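Local coordinates for protection of telomeres protein poz1 (Schizosaccharomyces pombe, PDB 5WE0) that binds telomeric DNA in fission yeast and restrains telomerase, thereby acting as a negative regulator of telomere length, at residues L128-L140 / I220-D232. Sequence-based numbering, arbitrary orientation.
Sequences LNKETLNNEALKL and IQCTKLQLEVFCD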
ATOM      1  N   LEU A 128     -21.322   5.109 -14.425  1.00 58.71           N
ATOM      2  CA  LEU A 128     -20.950   5.232 -13.021  1.00 54.44           C
ATOM      3  C   LEU A 128     -21.179   6.663 -12.552  1.00 43.34           C
ATOM      4  O   LEU A 128     -20.992   7.617 -13.310  1.00 44.29           O
ATOM      5  CB  LEU A 128     -19.475   4.816 -12.777  1.00 49.91           C
ATOM      6  CG  LEU A 128     -19.137   3.321 -12.850  1.00 55.16           C
ATOM      7  CD1 LEU A 128     -17.636   3.094 -12.776  1.00 52.56           C
ATOM      8  CD2 LEU A 128     -19.832   2.548 -11.743  1.00 54.97           C
ATOM      9  N   ASN A 129     -21.575   6.800 -11.291  1.00 40.91           N
ATOM     10  CA  ASN A 129     -21.783   8.095 -10.655  1.00 39.66           C
ATOM     11  C   ASN A 129     -20.531   8.493  -9.881  1.00 36.36           C
ATOM     12  O   ASN A 129     -20.053   7.729  -9.031  1.00 34.94           O
ATOM     13  CB  ASN A 129     -22.995   8.056  -9.716  1.00 42.32           C
ATOM     14  CG  ASN A 129     -24.321   8.232 -10.455  1.00 57.34           C
ATOM     15  OD1 ASN A 129     -25.305   7.552 -10.144  1.00 64.35           O
ATOM     16  ND2 ASN A 129     -24.349   9.135 -11.453  1.00 54.02           N
ATOM     17  N   LYS A 130     -20.018   9.694 -10.170  1.00 33.42           N
ATOM     18  CA  LYS A 130     -18.778  10.167  -9.557  1.00 32.41           C
ATOM     19  C   LYS A 130     -18.916  10.312  -8.040  1.00 33.03           C
ATOM     20  O   LYS A 130     -18.016   9.920  -7.287  1.00 29.21           O
ATOM     21  CB  LYS A 130     -18.371  11.503 -10.169  1.00 31.64           C
ATOM     22  CG  LYS A 130     -17.129  11.488 -11.035  1.00 38.49           C
ATOM     23  CD  LYS A 130     -16.673  12.911 -11.353  1.00 39.41           C
ATOM     24  CE  LYS A 130     -15.850  12.979 -12.640  1.00 42.54           C
ATOM     25  NZ  LYS A 130     -15.770  14.378 -13.193  1.00 54.04           N
ATOM     26  N   GLU A 131     -20.038  10.861  -7.570  1.00 33.09           N
ATOM     27  CA  GLU A 131     -20.166  11.143  -6.147  1.00 31.76           C
ATOM     28  C   GLU A 131     -20.201   9.855  -5.331  1.00 30.21           C
ATOM     29  O   GLU A 131     -19.637   9.796  -4.236  1.00 24.32           O
ATOM     30  CB  GLU A 131     -21.407  12.003  -5.884  1.00 28.34           C
ATOM     31  CG  GLU A 131     -22.745  11.321  -6.186  1.00 31.93           C
ATOM     32  CD  GLU A 131     -23.270  11.595  -7.605  1.00 40.52           C
ATOM     33  OE1 GLU A 131     -22.445  11.834  -8.539  1.00 34.62           O
ATOM     34  OE2 GLU A 131     -24.518  11.572  -7.771  1.00 40.71           O
ATOM     35  N   THR A 132     -20.839   8.815  -5.865  1.00 31.48           N
ATOM     36  CA  THR A 132     -20.920   7.527  -5.192  1.00 30.23           C
ATOM     37  C   THR A 132     -19.568   6.841  -5.141  1.00 31.69           C
ATOM     38  O   THR A 132     -19.142   6.358  -4.083  1.00 32.84           O
ATOM     39  CB  THR A 132     -21.921   6.627  -5.925  1.00 35.74           C
ATOM     40  OG1 THR A 132     -23.219   7.208  -5.841  1.00 40.94           O
ATOM     41  CG2 THR A 132     -21.926   5.218  -5.332  1.00 46.98           C
ATOM     42  N   LEU A 133     -18.880   6.803  -6.283  1.00 27.84           N
ATOM     43  CA  LEU A 133     -17.589   6.140  -6.387  1.00 29.50           C
ATOM     44  C   LEU A 133     -16.531   6.824  -5.544  1.00 31.33           C
ATOM     45  O   LEU A 133     -15.725   6.152  -4.888  1.00 30.33           O
ATOM     46  CB  LEU A 133     -17.151   6.097  -7.849  1.00 33.89           C
ATOM     47  CG  LEU A 133     -17.616   4.886  -8.652  1.00 38.68           C
ATOM     48  CD1 LEU A 133     -17.013   3.675  -7.972  1.00 41.07           C
ATOM     49  CD2 LEU A 133     -19.123   4.754  -8.685  1.00 44.53           C
ATOM     50  N   ASN A 134     -16.520   8.157  -5.540  1.00 28.51           N
ATOM     51  CA  ASN A 134     -15.532   8.870  -4.737  1.00 30.36           C
ATOM     52  C   ASN A 134     -15.747   8.570  -3.254  1.00 27.46           C
ATOM     53  O   ASN A 134     -14.794   8.316  -2.517  1.00 26.29           O
ATOM     54  CB  ASN A 134     -15.612  10.365  -5.039  1.00 23.90           C
ATOM     55  CG  ASN A 134     -14.428  11.141  -4.500  1.00 28.26           C
ATOM     56  OD1 ASN A 134     -13.302  11.031  -5.011  1.00 25.08           O
ATOM     57  ND2 ASN A 134     -14.676  11.954  -3.485  1.00 23.00           N
ATOM     58  N   ASN A 135     -17.004   8.581  -2.817  1.00 24.87           N
ATOM     59  CA  ASN A 135     -17.353   8.312  -1.426  1.00 29.56           C
ATOM     60  C   ASN A 135     -16.990   6.885  -1.012  1.00 28.08           C
ATOM     61  O   ASN A 135     -16.515   6.650   0.106  1.00 30.32           O
ATOM     62  CB  ASN A 135     -18.851   8.577  -1.246  1.00 27.21           C
ATOM     63  CG  ASN A 135     -19.327   8.352   0.164  1.00 31.64           C
ATOM     64  OD1 ASN A 135     -18.900   9.034   1.103  1.00 33.04           O
ATOM     65  ND2 ASN A 135     -20.237   7.399   0.321  1.00 31.30           N
ATOM     66  N   GLU A 136     -17.222   5.916  -1.894  1.00 30.64           N
ATOM     67  CA  GLU A 136     -16.877   4.532  -1.588  1.00 34.08           C
ATOM     68  C   GLU A 136     -15.369   4.368  -1.442  1.00 28.86           C
ATOM     69  O   GLU A 136     -14.892   3.768  -0.476  1.00 27.31           O
ATOM     70  CB  GLU A 136     -17.422   3.604  -2.668  1.00 32.65           C
ATOM     71  CG  GLU A 136     -18.806   3.086  -2.400  1.00 39.40           C
ATOM     72  CD  GLU A 136     -19.310   2.249  -3.558  1.00 48.73           C
ATOM     73  OE1 GLU A 136     -18.591   1.325  -3.961  1.00 51.20           O
ATOM     74  OE2 GLU A 136     -20.424   2.491  -4.062  1.00 62.39           O
ATOM     75  N   ALA A 137     -14.605   4.907  -2.394  1.00 28.55           N
ATOM     76  CA  ALA A 137     -13.151   4.828  -2.318  1.00 25.26           C
ATOM     77  C   ALA A 137     -12.627   5.501  -1.060  1.00 28.06           C
ATOM     78  O   ALA A 137     -11.733   4.968  -0.393  1.00 27.71           O
ATOM     79  CB  ALA A 137     -12.525   5.444  -3.569  1.00 25.23           C
ATOM     80  N   LEU A 138     -13.174   6.669  -0.710  1.00 28.85           N
ATOM     81  CA  LEU A 138     -12.695   7.374   0.478  1.00 29.35           C
ATOM     82  C   LEU A 138     -12.941   6.567   1.735  1.00 25.23           C
ATOM     83  O   LEU A 138     -12.095   6.545   2.633  1.00 23.65           O
ATOM     84  CB  LEU A 138     -13.383   8.735   0.617  1.00 30.29           C
ATOM     85  CG  LEU A 138     -12.950   9.884  -0.269  1.00 27.53           C
ATOM     86  CD1 LEU A 138     -13.993  11.014  -0.141  1.00 30.68           C
ATOM     87  CD2 LEU A 138     -11.563  10.356   0.149  1.00 25.70           C
ATOM     88  N   LYS A 139     -14.096   5.899   1.820  1.00 26.59           N
ATOM     89  CA  LYS A 139     -14.412   5.118   3.017  1.00 29.44           C
ATOM     90  C   LYS A 139     -13.508   3.894   3.111  1.00 29.91           C
ATOM     91  O   LYS A 139     -12.956   3.596   4.175  1.00 26.79           O
ATOM     92  CB  LYS A 139     -15.882   4.703   2.990  1.00 32.18           C
ATOM     93  CG  LYS A 139     -16.808   5.801   3.508  1.00 39.94           C
ATOM     94  CD  LYS A 139     -18.207   5.704   2.912  1.00 38.65           C
ATOM     95  CE  LYS A 139     -18.928   4.466   3.363  1.00 41.96           C
ATOM     96  NZ  LYS A 139     -20.263   4.313   2.723  1.00 47.32           N
ATOM     97  N   LEU A 140     -13.338   3.183   1.991  1.00 29.58           N
ATOM     98  CA  LEU A 140     -12.429   2.045   1.947  1.00 28.37           C
ATOM     99  C   LEU A 140     -10.998   2.468   2.239  1.00 28.10           C
ATOM    100  O   LEU A 140     -10.276   1.769   2.960  1.00 26.85           O
ATOM    101  CB  LEU A 140     -12.519   1.356   0.577  1.00 25.53           C
ATOM    102  CG  LEU A 140     -13.862   0.682   0.290  1.00 29.82           C
ATOM    103  CD1 LEU A 140     -14.030   0.352  -1.201  1.00 29.48           C
ATOM    104  CD2 LEU A 140     -13.993  -0.582   1.151  1.00 25.34           C
ATOM    105  N   ILE A 220      -8.464  -1.035  -3.933  1.00 25.94           N
ATOM    106  CA  ILE A 220      -7.646  -1.077  -5.143  1.00 26.55           C
ATOM    107  C   ILE A 220      -8.526  -1.269  -6.371  1.00 24.85           C
ATOM    108  O   ILE A 220      -8.309  -0.639  -7.407  1.00 28.34           O
ATOM    109  CB  ILE A 220      -6.574  -2.180  -5.016  1.00 26.58           C
ATOM    110  CG1 ILE A 220      -5.545  -1.812  -3.916  1.00 26.17           C
ATOM    111  CG2 ILE A 220      -5.879  -2.415  -6.373  1.00 23.64           C
ATOM    112  CD1 ILE A 220      -4.712  -0.527  -4.214  1.00 21.19           C
ATOM    113  N   GLN A 221      -9.525  -2.152  -6.279  1.00 28.97           N
ATOM    114  CA  GLN A 221     -10.398  -2.427  -7.420  1.00 29.12           C
ATOM    115  C   GLN A 221     -11.288  -1.223  -7.736  1.00 32.40           C
ATOM    116  O   GLN A 221     -11.523  -0.901  -8.909  1.00 33.34           O
ATOM    117  CB  GLN A 221     -11.249  -3.673  -7.131  1.00 29.37           C
ATOM    118  CG  GLN A 221     -10.445  -5.006  -7.077  1.00 37.60           C
ATOM    119  CD  GLN A 221      -9.616  -5.276  -8.357  1.00 40.43           C
ATOM    120  OE1 GLN A 221      -8.398  -5.036  -8.396  1.00 35.02           O
ATOM    121  NE2 GLN A 221     -10.282  -5.771  -9.405  1.00 43.46           N
ATOM    122  N   CYS A 222     -11.805  -0.569  -6.692  1.00 31.52           N
ATOM    123  CA  CYS A 222     -12.576   0.654  -6.856  1.00 31.42           C
ATOM    124  C   CYS A 222     -11.750   1.722  -7.554  1.00 28.29           C
ATOM    125  O   CYS A 222     -12.197   2.333  -8.538  1.00 28.52           O
ATOM    126  CB  CYS A 222     -13.034   1.153  -5.483  1.00 32.62           C
ATOM    127  SG  CYS A 222     -14.148   2.601  -5.515  1.00 37.71           S
ATOM    128  N   THR A 223     -10.512   1.907  -7.094  1.00 27.82           N
ATOM    129  CA  THR A 223      -9.621   2.899  -7.686  1.00 26.91           C
ATOM    130  C   THR A 223      -9.322   2.577  -9.146  1.00 31.52           C
ATOM    131  O   THR A 223      -9.395   3.462 -10.002  1.00 29.98           O
ATOM    132  CB  THR A 223      -8.316   2.960  -6.886  1.00 25.00           C
ATOM    133  OG1 THR A 223      -8.596   3.365  -5.544  1.00 27.23           O
ATOM    134  CG2 THR A 223      -7.358   3.957  -7.486  1.00 24.51           C
ATOM    135  N   LYS A 224      -9.012   1.302  -9.446  1.00 31.58           N
ATOM    136  CA  LYS A 224      -8.745   0.876 -10.822  1.00 30.54           C
ATOM    137  C   LYS A 224      -9.922   1.185 -11.728  1.00 32.67           C
ATOM    138  O   LYS A 224      -9.748   1.681 -12.846  1.00 31.73           O
ATOM    139  CB  LYS A 224      -8.470  -0.628 -10.885  1.00 29.32           C
ATOM    140  CG  LYS A 224      -7.096  -1.116 -10.465  1.00 29.95           C
ATOM    141  CD  LYS A 224      -6.991  -2.619 -10.808  1.00 33.40           C
ATOM    142  CE  LYS A 224      -5.788  -3.263 -10.159  1.00 33.45           C
ATOM    143  NZ  LYS A 224      -5.920  -4.737 -10.039  1.00 34.76           N
ATOM    144  N   LEU A 225     -11.132   0.857 -11.271  1.00 34.62           N
ATOM    145  CA  LEU A 225     -12.328   1.107 -12.072  1.00 37.06           C
ATOM    146  C   LEU A 225     -12.504   2.600 -12.358  1.00 33.92           C
ATOM    147  O   LEU A 225     -12.643   2.992 -13.515  1.00 35.48           O
ATOM    148  CB  LEU A 225     -13.555   0.521 -11.369  1.00 35.85           C
ATOM    149  CG  LEU A 225     -14.879   0.650 -12.114  1.00 45.61           C
ATOM    150  CD1 LEU A 225     -14.777  -0.208 -13.335  1.00 49.21           C
ATOM    151  CD2 LEU A 225     -16.064   0.194 -11.286  1.00 43.15           C
ATOM    152  N   GLN A 226     -12.440   3.455 -11.324  1.00 33.27           N
ATOM    153  CA  GLN A 226     -12.620   4.900 -11.529  1.00 34.85           C
ATOM    154  C   GLN A 226     -11.598   5.467 -12.500  1.00 35.33           C
ATOM    155  O   GLN A 226     -11.918   6.342 -13.316  1.00 37.40           O
ATOM    156  CB  GLN A 226     -12.486   5.696 -10.221  1.00 32.01           C
ATOM    157  CG  GLN A 226     -13.341   5.240  -9.104  1.00 38.12           C
ATOM    158  CD  GLN A 226     -13.092   5.985  -7.772  1.00 34.69           C
ATOM    159  OE1 GLN A 226     -12.588   7.112  -7.721  1.00 26.11           O
ATOM    160  NE2 GLN A 226     -13.413   5.317  -6.697  1.00 33.89           N
ATOM    161  N   LEU A 227     -10.345   5.063 -12.357  1.00 32.22           N
ATOM    162  CA  LEU A 227      -9.306   5.599 -13.226  1.00 35.78           C
ATOM    163  C   LEU A 227      -9.554   5.225 -14.681  1.00 35.58           C
ATOM    164  O   LEU A 227      -9.373   6.054 -15.574  1.00 40.56           O
ATOM    165  CB  LEU A 227      -7.942   5.091 -12.765  1.00 33.43           C
ATOM    166  CG  LEU A 227      -7.471   5.635 -11.412  1.00 34.21           C
ATOM    167  CD1 LEU A 227      -6.193   4.939 -11.011  1.00 32.37           C
ATOM    168  CD2 LEU A 227      -7.244   7.144 -11.451  1.00 31.21           C
ATOM    169  N   GLU A 228     -10.023   4.000 -14.936  1.00 33.19           N
ATOM    170  CA  GLU A 228     -10.260   3.572 -16.312  1.00 39.28           C
ATOM    171  C   GLU A 228     -11.494   4.259 -16.886  1.00 43.29           C
ATOM    172  O   GLU A 228     -11.452   4.815 -17.989  1.00 42.50           O
ATOM    173  CB  GLU A 228     -10.415   2.053 -16.384  1.00 36.98           C
ATOM    174  CG  GLU A 228     -10.773   1.544 -17.789  1.00 39.08           C
ATOM    175  CD  GLU A 228     -10.569   0.041 -17.960  1.00 46.26           C
ATOM    176  OE1 GLU A 228      -9.589  -0.519 -17.409  1.00 48.25           O
ATOM    177  OE2 GLU A 228     -11.417  -0.594 -18.621  1.00 54.11           O
ATOM    178  N   VAL A 229     -12.581   4.277 -16.116  1.00 40.32           N
ATOM    179  CA  VAL A 229     -13.853   4.795 -16.598  1.00 40.01           C
ATOM    180  C   VAL A 229     -13.775   6.311 -16.787  1.00 41.42           C
ATOM    181  O   VAL A 229     -14.191   6.837 -17.820  1.00 39.61           O
ATOM    182  CB  VAL A 229     -14.980   4.384 -15.633  1.00 39.79           C
ATOM    183  CG1 VAL A 229     -16.282   5.077 -15.980  1.00 35.07           C
ATOM    184  CG2 VAL A 229     -15.165   2.871 -15.639  1.00 37.93           C
ATOM    185  N   PHE A 230     -13.196   7.034 -15.820  1.00 40.78           N
ATOM    186  CA  PHE A 230     -13.239   8.497 -15.843  1.00 41.78           C
ATOM    187  C   PHE A 230     -11.994   9.178 -16.399  1.00 42.96           C
ATOM    188  O   PHE A 230     -12.085  10.335 -16.822  1.00 49.26           O
ATOM    189  CB  PHE A 230     -13.496   9.036 -14.427  1.00 37.95           C
ATOM    190  CG  PHE A 230     -14.853   8.694 -13.907  1.00 39.62           C
ATOM    191  CD1 PHE A 230     -15.979   9.346 -14.400  1.00 41.30           C
ATOM    192  CD2 PHE A 230     -15.018   7.702 -12.956  1.00 37.54           C
ATOM    193  CE1 PHE A 230     -17.237   9.023 -13.936  1.00 38.81           C
ATOM    194  CE2 PHE A 230     -16.276   7.375 -12.484  1.00 37.13           C
ATOM    195  CZ  PHE A 230     -17.386   8.036 -12.977  1.00 39.42           C
ATOM    196  N   CYS A 231     -10.833   8.543 -16.363  1.00 44.20           N
ATOM    197  CA  CYS A 231      -9.626   9.076 -16.987  1.00 43.83           C
ATOM    198  C   CYS A 231      -9.076   8.105 -18.035  1.00 46.47           C
ATOM    199  O   CYS A 231      -9.698   7.087 -18.366  1.00 50.55           O
ATOM    200  CB  CYS A 231      -8.617   9.466 -15.902  1.00 45.49           C
ATOM    201  SG  CYS A 231      -9.312  10.727 -14.720  1.00 61.82           S
ATOM    202  N   ASP A 232      -7.934   8.469 -18.607  1.00 54.55           N
ATOM    203  CA  ASP A 232      -7.252   7.666 -19.622  1.00 64.28           C
ATOM    204  C   ASP A 232      -6.202   6.734 -19.011  1.00 62.29           C
ATOM    205  O   ASP A 232      -4.991   6.845 -19.235  1.00 68.39           O
ATOM    206  CB  ASP A 232      -6.694   8.572 -20.721  1.00 75.26           C
ATOM    207  CG  ASP A 232      -5.625   7.888 -21.557  1.00 88.76           C
ATOM    208  OD1 ASP A 232      -5.920   6.804 -22.138  1.00 94.49           O
ATOM    209  OD2 ASP A 232      -4.546   8.503 -21.762  1.00 95.05           O
TER
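Phe-230, in the last turn of helix 209-230, meets Lys-130, the first residue of helix 130-157, with one face and Leu-128, in the loop just before it, at its rim. Lys-130 lays its CG over that face in a CH-pi contact, 4.1 Å from the ring centroid and offset toward the rim, while Val-229 CG1 covers the opposite face. Leu-128 O lies at the ring edge, 3.6 Å from Phe-230 CZ, and Leu-128 CB packs against the same CZ at 3.8 Å. Replacing Phe-230 by an alanine would probably leave the methylenes of Lys-130 without their aromatic support and open a gap beside Leu-128. The leucine, its CG anti to the carbonyl carbon (chi1 -73°), brings CD1 against both Leu-225 CD2, at 3.6 Å, and Val-229 CG2, at 3.8 Å.

Further along the antiparallel pair, whose axes come within 9.5 Å at a crossing angle of -150°, the small Ala-137 lets the backbones draw closest. Its CB sits 3.8 Å from Cys-222 SG, which Leu-133 CD1 also touches. Gln-226 runs antiparallel alongside Leu-133, its extended chain bringing NE2 to 3.3 Å from Ala-137 CB; NE2 also nears the Leu-133 carbonyl, but at a poor angle for bonding. Arg-110 NH1 of helix 93-115 hydrogen-bonds to both Gln-226 OE1 and Asn-134 OD1. Glu-136 instead bonds to the backbone of another protein's chain. With no direct hydrogen bond, the two segments cohere through apolar and CH-pi contacts; Arg-110 supplies a polar bridge, while the Cys-231–Cys-113 disulfide fastens only the end of helix 209-230 to helix 93-115.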